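Local coordinates for protein eukaryotic Translation Initiation 4E (Schistosoma mansoni, PDB 3HXI) that binds the 7-methylguanosine cap of mRNA, probably to initiate translation, and is seen here with a cap dinucleotide and a 4E-BP peptide, at residues A[8-22]-A[32-44]. Numbering follows the deposited sequence. Where two conformers were deposited one is given.
Sequences FPHPLQDSWSYYLFQ and CLEKVATFSTIED. With GTG (7-methyl-guanosine-5'-triphosphate-5'-guanosine), chain C.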
loop_
_atom_site.group_PDB
_atom_site.type_symbol
_atom_site.label_atom_id
_atom_site.label_comp_id
_atom_site.label_asym_id
_atom_site.label_seq_id
_atom_site.Cartn_x
_atom_site.Cartn_y
_atom_site.Cartn_z
ATOM N N PHE A 8 -17.317 -18.609 -11.460
ATOM C CA PHE A 8 -15.935 -18.607 -11.926
ATOM C C PHE A 8 -15.276 -17.365 -11.332
ATOM O O PHE A 8 -15.875 -16.291 -11.349
ATOM C CB PHE A 8 -15.902 -18.555 -13.446
ATOM C CG PHE A 8 -14.546 -18.761 -14.045
ATOM C CD1 PHE A 8 -13.826 -17.676 -14.541
ATOM C CD2 PHE A 8 -13.992 -20.043 -14.144
ATOM C CE1 PHE A 8 -12.574 -17.845 -15.126
ATOM C CE2 PHE A 8 -12.729 -20.223 -14.724
ATOM C CZ PHE A 8 -12.024 -19.118 -15.216
ATOM N N PRO A 9 -14.059 -17.512 -10.778
ATOM C CA PRO A 9 -13.408 -16.375 -10.125
ATOM C C PRO A 9 -13.122 -15.205 -11.085
ATOM O O PRO A 9 -12.906 -15.420 -12.274
ATOM C CB PRO A 9 -12.110 -16.982 -9.579
ATOM C CG PRO A 9 -12.377 -18.460 -9.492
ATOM C CD PRO A 9 -13.237 -18.735 -10.697
ATOM N N HIS A 10 -13.119 -13.983 -10.560
ATOM C CA HIS A 10 -12.864 -12.783 -11.357
ATOM C C HIS A 10 -11.367 -12.484 -11.321
ATOM O O HIS A 10 -10.834 -12.214 -10.257
ATOM C CB HIS A 10 -13.641 -11.595 -10.796
ATOM C CG HIS A 10 -15.134 -11.751 -10.850
ATOM N ND1 HIS A 10 -15.844 -12.517 -9.948
ATOM C CD2 HIS A 10 -16.051 -11.203 -11.679
ATOM C CE1 HIS A 10 -17.134 -12.428 -10.219
ATOM N NE2 HIS A 10 -17.284 -11.646 -11.272
ATOM N N PRO A 11 -10.679 -12.571 -12.472
ATOM C CA PRO A 11 -9.234 -12.380 -12.430
ATOM C C PRO A 11 -8.860 -10.919 -12.251
ATOM O O PRO A 11 -9.541 -10.023 -12.751
ATOM C CB PRO A 11 -8.777 -12.878 -13.811
ATOM C CG PRO A 11 -9.966 -12.649 -14.687
ATOM C CD PRO A 11 -11.164 -12.886 -13.830
ATOM N N LEU A 12 -7.783 -10.686 -11.519
ATOM C CA LEU A 12 -7.274 -9.329 -11.365
ATOM C C LEU A 12 -6.260 -8.989 -12.450
ATOM O O LEU A 12 -5.618 -9.880 -13.021
ATOM C CB LEU A 12 -6.606 -9.176 -10.001
ATOM C CG LEU A 12 -7.420 -9.523 -8.762
ATOM C CD1 LEU A 12 -6.500 -9.409 -7.567
ATOM C CD2 LEU A 12 -8.587 -8.588 -8.606
ATOM N N GLN A 13 -6.128 -7.690 -12.710
ATOM C CA GLN A 13 -5.045 -7.139 -13.540
ATOM C C GLN A 13 -3.683 -7.681 -13.141
ATOM O O GLN A 13 -2.876 -8.024 -14.016
ATOM C CB GLN A 13 -5.029 -5.605 -13.485
ATOM C CG GLN A 13 -3.838 -4.979 -14.237
ATOM C CD GLN A 13 -3.859 -5.309 -15.730
ATOM O OE1 GLN A 13 -4.910 -5.610 -16.301
ATOM N NE2 GLN A 13 -2.695 -5.255 -16.361
ATOM N N ASP A 14 -3.433 -7.779 -11.829
ATOM C CA ASP A 14 -2.177 -8.326 -11.331
ATOM C C ASP A 14 -2.350 -9.373 -10.257
ATOM O O ASP A 14 -3.363 -9.398 -9.554
ATOM C CB ASP A 14 -1.291 -7.201 -10.766
ATOM C CG ASP A 14 -0.510 -6.498 -11.836
ATOM O OD1 ASP A 14 0.483 -7.090 -12.317
ATOM O OD2 ASP A 14 -0.896 -5.373 -12.215
ATOM N N SER A 15 -1.334 -10.227 -10.137
ATOM C CA SER A 15 -1.163 -11.080 -8.972
ATOM C C SER A 15 -0.465 -10.285 -7.874
ATOM O O SER A 15 0.463 -9.515 -8.155
ATOM C CB SER A 15 -0.322 -12.302 -9.319
ATOM O OG SER A 15 -0.243 -13.160 -8.204
ATOM N N TRP A 16 -0.926 -10.475 -6.640
ATOM C CA TRP A 16 -0.428 -9.752 -5.463
ATOM C C TRP A 16 -0.010 -10.720 -4.386
ATOM O O TRP A 16 -0.592 -11.801 -4.245
ATOM C CB TRP A 16 -1.520 -8.824 -4.890
ATOM C CG TRP A 16 -1.996 -7.804 -5.840
ATOM C CD1 TRP A 16 -2.986 -7.954 -6.770
ATOM C CD2 TRP A 16 -1.538 -6.450 -5.955
ATOM N NE1 TRP A 16 -3.143 -6.796 -7.487
ATOM C CE2 TRP A 16 -2.277 -5.849 -7.002
ATOM C CE3 TRP A 16 -0.568 -5.692 -5.288
ATOM C CZ2 TRP A 16 -2.080 -4.524 -7.400
ATOM C CZ3 TRP A 16 -0.380 -4.359 -5.670
ATOM C CH2 TRP A 16 -1.127 -3.792 -6.725
ATOM N N SER A 17 0.990 -10.321 -3.603
ATOM C CA SER A 17 1.372 -11.087 -2.426
ATOM C C SER A 17 1.230 -10.251 -1.155
ATOM O O SER A 17 1.410 -9.028 -1.177
ATOM C CB SER A 17 2.778 -11.644 -2.573
ATOM O OG SER A 17 2.798 -12.584 -3.639
ATOM N N TYR A 18 0.871 -10.922 -0.069
ATOM C CA TYR A 18 0.534 -10.259 1.180
ATOM C C TYR A 18 1.509 -10.724 2.251
ATOM O O TYR A 18 1.732 -11.935 2.443
ATOM C CB TYR A 18 -0.896 -10.616 1.561
ATOM C CG TYR A 18 -1.625 -9.654 2.482
ATOM C CD1 TYR A 18 -1.745 -9.926 3.843
ATOM C CD2 TYR A 18 -2.260 -8.506 1.980
ATOM C CE1 TYR A 18 -2.455 -9.074 4.690
ATOM C CE2 TYR A 18 -2.962 -7.637 2.827
ATOM C CZ TYR A 18 -3.061 -7.946 4.183
ATOM O OH TYR A 18 -3.760 -7.125 5.045
ATOM N N TYR A 19 2.091 -9.764 2.955
ATOM C CA TYR A 19 3.125 -10.078 3.923
ATOM C C TYR A 19 2.821 -9.465 5.265
ATOM O O TYR A 19 2.191 -8.406 5.347
ATOM C CB TYR A 19 4.478 -9.498 3.471
ATOM C CG TYR A 19 4.950 -9.894 2.101
ATOM C CD1 TYR A 19 5.955 -10.840 1.950
ATOM C CD2 TYR A 19 4.420 -9.292 0.945
ATOM C CE1 TYR A 19 6.419 -11.208 0.686
ATOM C CE2 TYR A 19 4.873 -9.651 -0.319
ATOM C CZ TYR A 19 5.865 -10.615 -0.440
ATOM O OH TYR A 19 6.322 -10.982 -1.685
ATOM N N LEU A 20 3.292 -10.141 6.314
ATOM C CA LEU A 20 3.316 -9.599 7.671
ATOM C C LEU A 20 4.732 -9.320 8.083
ATOM O O LEU A 20 5.607 -10.176 7.941
ATOM C CB LEU A 20 2.723 -10.615 8.666
ATOM C CG LEU A 20 1.457 -11.347 8.216
ATOM C CD1 LEU A 20 1.015 -12.346 9.290
ATOM C CD2 LEU A 20 0.309 -10.371 7.879
ATOM N N PHE A 21 4.961 -8.120 8.604
ATOM C CA PHE A 21 6.230 -7.782 9.236
ATOM C C PHE A 21 6.103 -7.972 10.746
ATOM O O PHE A 21 5.326 -7.288 11.391
ATOM C CB PHE A 21 6.638 -6.324 8.927
ATOM C CG PHE A 21 7.897 -5.908 9.629
ATOM C CD1 PHE A 21 9.127 -6.050 9.002
ATOM C CD2 PHE A 21 7.856 -5.435 10.934
ATOM C CE1 PHE A 21 10.300 -5.706 9.659
ATOM C CE2 PHE A 21 9.024 -5.078 11.595
ATOM C CZ PHE A 21 10.254 -5.239 10.962
ATOM N N GLN A 22 6.864 -8.896 11.315
ATOM C CA GLN A 22 6.825 -9.086 12.766
ATOM C C GLN A 22 8.213 -9.070 13.337
ATOM O O GLN A 22 9.012 -9.958 13.026
ATOM C CB GLN A 22 6.158 -10.416 13.101
ATOM C CG GLN A 22 4.693 -10.526 12.689
ATOM C CD GLN A 22 4.202 -11.957 12.757
ATOM O OE1 GLN A 22 4.642 -12.802 11.990
ATOM N NE2 GLN A 22 3.287 -12.229 13.676
ATOM N N CYS A 32 12.209 -10.411 9.052
ATOM C CA CYS A 32 11.003 -10.232 9.854
ATOM C C CYS A 32 9.745 -10.244 8.992
ATOM O O CYS A 32 8.634 -10.274 9.531
ATOM C CB CYS A 32 11.049 -8.930 10.658
ATOM S SG CYS A 32 12.340 -8.833 11.938
ATOM N N LEU A 33 9.941 -10.230 7.675
ATOM C CA LEU A 33 8.857 -10.287 6.696
ATOM C C LEU A 33 8.496 -11.724 6.384
ATOM O O LEU A 33 9.386 -12.577 6.217
ATOM C CB LEU A 33 9.276 -9.615 5.397
ATOM C CG LEU A 33 9.387 -8.101 5.421
ATOM C CD1 LEU A 33 10.190 -7.628 4.211
ATOM C CD2 LEU A 33 8.007 -7.440 5.464
ATOM N N GLU A 34 7.206 -12.010 6.283
ATOM C CA GLU A 34 6.825 -13.350 5.807
ATOM C C GLU A 34 5.615 -13.288 4.912
ATOM O O GLU A 34 4.684 -12.554 5.198
ATOM C CB GLU A 34 6.613 -14.338 6.964
ATOM C CG GLU A 34 5.355 -14.131 7.785
ATOM C CD GLU A 34 5.378 -14.868 9.124
ATOM O OE1 GLU A 34 6.469 -15.216 9.639
ATOM O OE2 GLU A 34 4.285 -15.087 9.671
ATOM N N LYS A 35 5.660 -14.058 3.829
ATOM C CA LYS A 35 4.604 -14.052 2.827
ATOM C C LYS A 35 3.487 -14.970 3.280
ATOM O O LYS A 35 3.681 -16.183 3.381
ATOM C CB LYS A 35 5.137 -14.536 1.472
ATOM C CG LYS A 35 4.203 -14.170 0.276
ATOM C CD LYS A 35 4.633 -14.845 -1.048
ATOM C CE LYS A 35 5.981 -14.352 -1.559
ATOM N NZ LYS A 35 6.423 -15.159 -2.740
ATOM N N VAL A 36 2.316 -14.406 3.534
ATOM C CA VAL A 36 1.188 -15.207 4.035
ATOM C C VAL A 36 0.139 -15.534 2.970
ATOM O O VAL A 36 -0.739 -16.359 3.211
ATOM C CB VAL A 36 0.538 -14.571 5.287
ATOM C CG1 VAL A 36 1.531 -14.543 6.449
ATOM C CG2 VAL A 36 -0.009 -13.161 4.983
ATOM N N ALA A 37 0.231 -14.896 1.800
ATOM C CA ALA A 37 -0.650 -15.212 0.673
ATOM C C ALA A 37 -0.207 -14.572 -0.638
ATOM O O ALA A 37 0.486 -13.547 -0.643
ATOM C CB ALA A 37 -2.098 -14.847 0.996
ATOM N N THR A 38 -0.557 -15.237 -1.741
ATOM C CA THR A 38 -0.459 -14.702 -3.097
ATOM C C THR A 38 -1.827 -14.935 -3.727
ATOM O O THR A 38 -2.354 -16.047 -3.671
ATOM C CB THR A 38 0.635 -15.399 -3.957
ATOM O OG1 THR A 38 1.935 -15.131 -3.416
ATOM C CG2 THR A 38 0.598 -14.890 -5.399
ATOM N N PHE A 39 -2.420 -13.892 -4.297
ATOM C CA PHE A 39 -3.774 -14.003 -4.857
ATOM C C PHE A 39 -3.869 -13.297 -6.215
ATOM O O PHE A 39 -3.043 -12.441 -6.533
ATOM C CB PHE A 39 -4.832 -13.481 -3.869
ATOM C CG PHE A 39 -4.714 -12.010 -3.563
ATOM C CD1 PHE A 39 -5.314 -11.069 -4.384
ATOM C CD2 PHE A 39 -3.982 -11.567 -2.452
ATOM C CE1 PHE A 39 -5.190 -9.697 -4.113
ATOM C CE2 PHE A 39 -3.859 -10.198 -2.178
ATOM C CZ PHE A 39 -4.466 -9.271 -3.011
ATOM N N SER A 40 -4.872 -13.658 -7.009
ATOM C CA SER A 40 -4.955 -13.152 -8.363
ATOM C C SER A 40 -6.403 -13.011 -8.817
ATOM O O SER A 40 -6.667 -12.753 -10.001
ATOM C CB SER A 40 -4.199 -14.084 -9.293
ATOM O OG SER A 40 -4.664 -15.401 -9.095
ATOM N N THR A 41 -7.325 -13.170 -7.869
ATOM C CA THR A 41 -8.764 -13.060 -8.135
ATOM C C THR A 41 -9.389 -12.173 -7.065
ATOM O O THR A 41 -8.856 -12.083 -5.939
ATOM C CB THR A 41 -9.466 -14.464 -8.121
ATOM O OG1 THR A 41 -9.506 -14.995 -6.776
ATOM C CG2 THR A 41 -8.728 -15.466 -9.056
ATOM N N ILE A 42 -10.513 -11.536 -7.386
ATOM C CA ILE A 42 -11.281 -10.782 -6.375
ATOM C C ILE A 42 -11.611 -11.688 -5.199
ATOM O O ILE A 42 -11.521 -11.276 -4.030
ATOM C CB ILE A 42 -12.635 -10.258 -6.931
ATOM C CG1 ILE A 42 -12.403 -9.260 -8.068
ATOM C CG2 ILE A 42 -13.507 -9.656 -5.791
ATOM C CD1 ILE A 42 -13.685 -8.806 -8.771
ATOM N N GLU A 43 -12.018 -12.923 -5.507
ATOM C CA GLU A 43 -12.451 -13.852 -4.472
ATOM C C GLU A 43 -11.346 -14.160 -3.457
ATOM O O GLU A 43 -11.590 -14.206 -2.236
ATOM C CB GLU A 43 -12.979 -15.142 -5.103
ATOM C CG GLU A 43 -14.318 -14.989 -5.834
ATOM C CD GLU A 43 -14.270 -14.247 -7.181
ATOM O OE1 GLU A 43 -13.190 -14.042 -7.776
ATOM O OE2 GLU A 43 -15.359 -13.862 -7.655
ATOM N N ASP A 44 -10.135 -14.361 -3.962
ATOM C CA ASP A 44 -8.997 -14.694 -3.115
ATOM C C ASP A 44 -8.455 -13.453 -2.401
ATOM O O ASP A 44 -7.955 -13.562 -1.291
ATOM C CB ASP A 44 -7.905 -15.381 -3.933
ATOM C CG ASP A 44 -8.212 -16.842 -4.201
ATOM O OD1 ASP A 44 -9.163 -17.367 -3.596
ATOM O OD2 ASP A 44 -7.480 -17.466 -4.997
HETATM P PA GTG C . 9.867 1.984 9.594
HETATM O O1A GTG C . 9.257 0.826 10.337
HETATM O O2A GTG C . 9.322 2.455 8.263
HETATM O O3A GTG C . 10.029 3.289 10.515
HETATM P PB GTG C . 9.402 3.610 11.942
HETATM O O1B GTG C . 7.903 3.438 11.935
HETATM O O2B GTG C . 10.003 4.951 12.348
HETATM O O3B GTG C . 10.125 2.489 12.840
HETATM N N9A GTG C . 13.619 -0.688 6.855
HETATM C C8A GTG C . 12.394 -0.279 6.511
HETATM N N7A GTG C . 12.169 -0.622 5.222
HETATM C C7X GTG C . 10.904 -0.330 4.503
HETATM C C5A GTG C . 13.263 -1.244 4.777
HETATM C C6A GTG C . 13.570 -1.799 3.529
HETATM O O6A GTG C . 12.774 -1.788 2.562
HETATM N N1A GTG C . 14.798 -2.354 3.370
HETATM C C2A GTG C . 15.682 -2.384 4.417
HETATM N N2A GTG C . 16.902 -2.935 4.288
HETATM N N3A GTG C . 15.376 -1.850 5.621
HETATM C C4A GTG C . 14.170 -1.288 5.807
HETATM O O5D GTG C . 11.374 1.580 9.319
HETATM C C5D GTG C . 12.211 1.244 10.421
HETATM C C4D GTG C . 13.551 0.774 9.902
HETATM O O4D GTG C . 13.364 -0.458 9.219
HETATM C C3D GTG C . 14.182 1.706 8.888
HETATM O O3D GTG C . 14.862 2.784 9.526
HETATM C C2D GTG C . 15.112 0.767 8.156
HETATM O O2D GTG C . 16.316 0.584 8.916
HETATM C C1D GTG C . 14.313 -0.532 8.156
HETATM P PG GTG C . 9.806 2.113 14.369
HETATM O O1G GTG C . 8.445 2.544 14.814
HETATM O O2G GTG C . 11.020 2.481 15.205
HETATM O O5E GTG C . 9.809 0.512 14.239
HETATM C C5E GTG C . 8.723 -0.158 13.599
HETATM C C4E GTG C . 8.916 -1.657 13.694
HETATM O O4E GTG C . 10.100 -2.015 12.974
HETATM C C3E GTG C . 9.138 -2.139 15.116
HETATM O O3E GTG C . 8.669 -3.496 15.176
HETATM C C2E GTG C . 10.651 -2.155 15.280
HETATM O O2E GTG C . 11.098 -3.088 16.277
HETATM C C1E GTG C . 11.066 -2.584 13.879
HETATM N N9B GTG C . 12.392 -2.149 13.398
HETATM C C8B GTG C . 12.571 -0.717 13.340
HETATM N N7B GTG C . 13.921 -0.630 12.791
HETATM C C5B GTG C . 14.372 -1.898 12.552
HETATM C C6B GTG C . 15.629 -2.437 12.004
HETATM O O6B GTG C . 16.520 -1.616 11.657
HETATM N N1B GTG C . 15.764 -3.792 11.921
HETATM C C2B GTG C . 14.762 -4.652 12.315
HETATM N N2B GTG C . 14.908 -5.996 12.216
HETATM N N3B GTG C . 13.582 -4.217 12.822
HETATM C C4B GTG C . 13.356 -2.893 12.939
HETATM O O HOH W 1 -5.028 -12.196 -12.478
HETATM O O HOH W 2 5.138 -13.461 -4.579
#
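H10 and E43 meet at one end of the contact, where a single carboxylate grips the histidine twice. H10 ND1 donates to E43 OE2 at 2.7 Å, on the syn lone pair of that oxygen, with ring and carboxylate only 13° from coplanar, while E43 OE1 accepts from the H10 backbone N. The ND1 bond fixes the rotation of the imidazole, and the OE1 bond ties the same glutamate to the backbone. The H10 carbonyl in turn receives I42 N at the start of the helix, and T41 OG1 caps that helix by accepting from D44 N.

The K35 side chain runs outward along Y19. CB and CG lie against Y19 CE1, CG sitting over the ring face 4.1 Å from its centroid; CG is anti to the backbone N (chi1 -163°), which lays the chain alongside the tyrosine, pointing the same way. CD reaches the S17 side chain, and CE comes within 3.4 Å of Y19 OH. A bend at chi3 carries NZ to a water that also bonds S17 OG; S17 OG and T38 OG1 are 2.7 Å apart in a hydrogen bond.

On the other face of the sheet, W16 CB stands over the F39 ring, 3.9 Å from its centroid, whereas L12 CD1 meets that ring at its edge. Antiparallel backbone bonds run between the strands, interrupted by a classic beta bulge where V36 and A37 both face Y18. Near the cap, C32 CB packs over one face of F21, and F21 CE2 is 3.5 Å from O4E of the dinucleotide.

The hairpin of strands 11-21 and 33-41 forms one margin of the curved antiparallel eIF4E sheet: 33-41 is outermost, and 63-68 pairs with the other side of 11-21. Helix 96-108 packs on L12, W16 and F39, and the bound peptide on H10, L12 and I42.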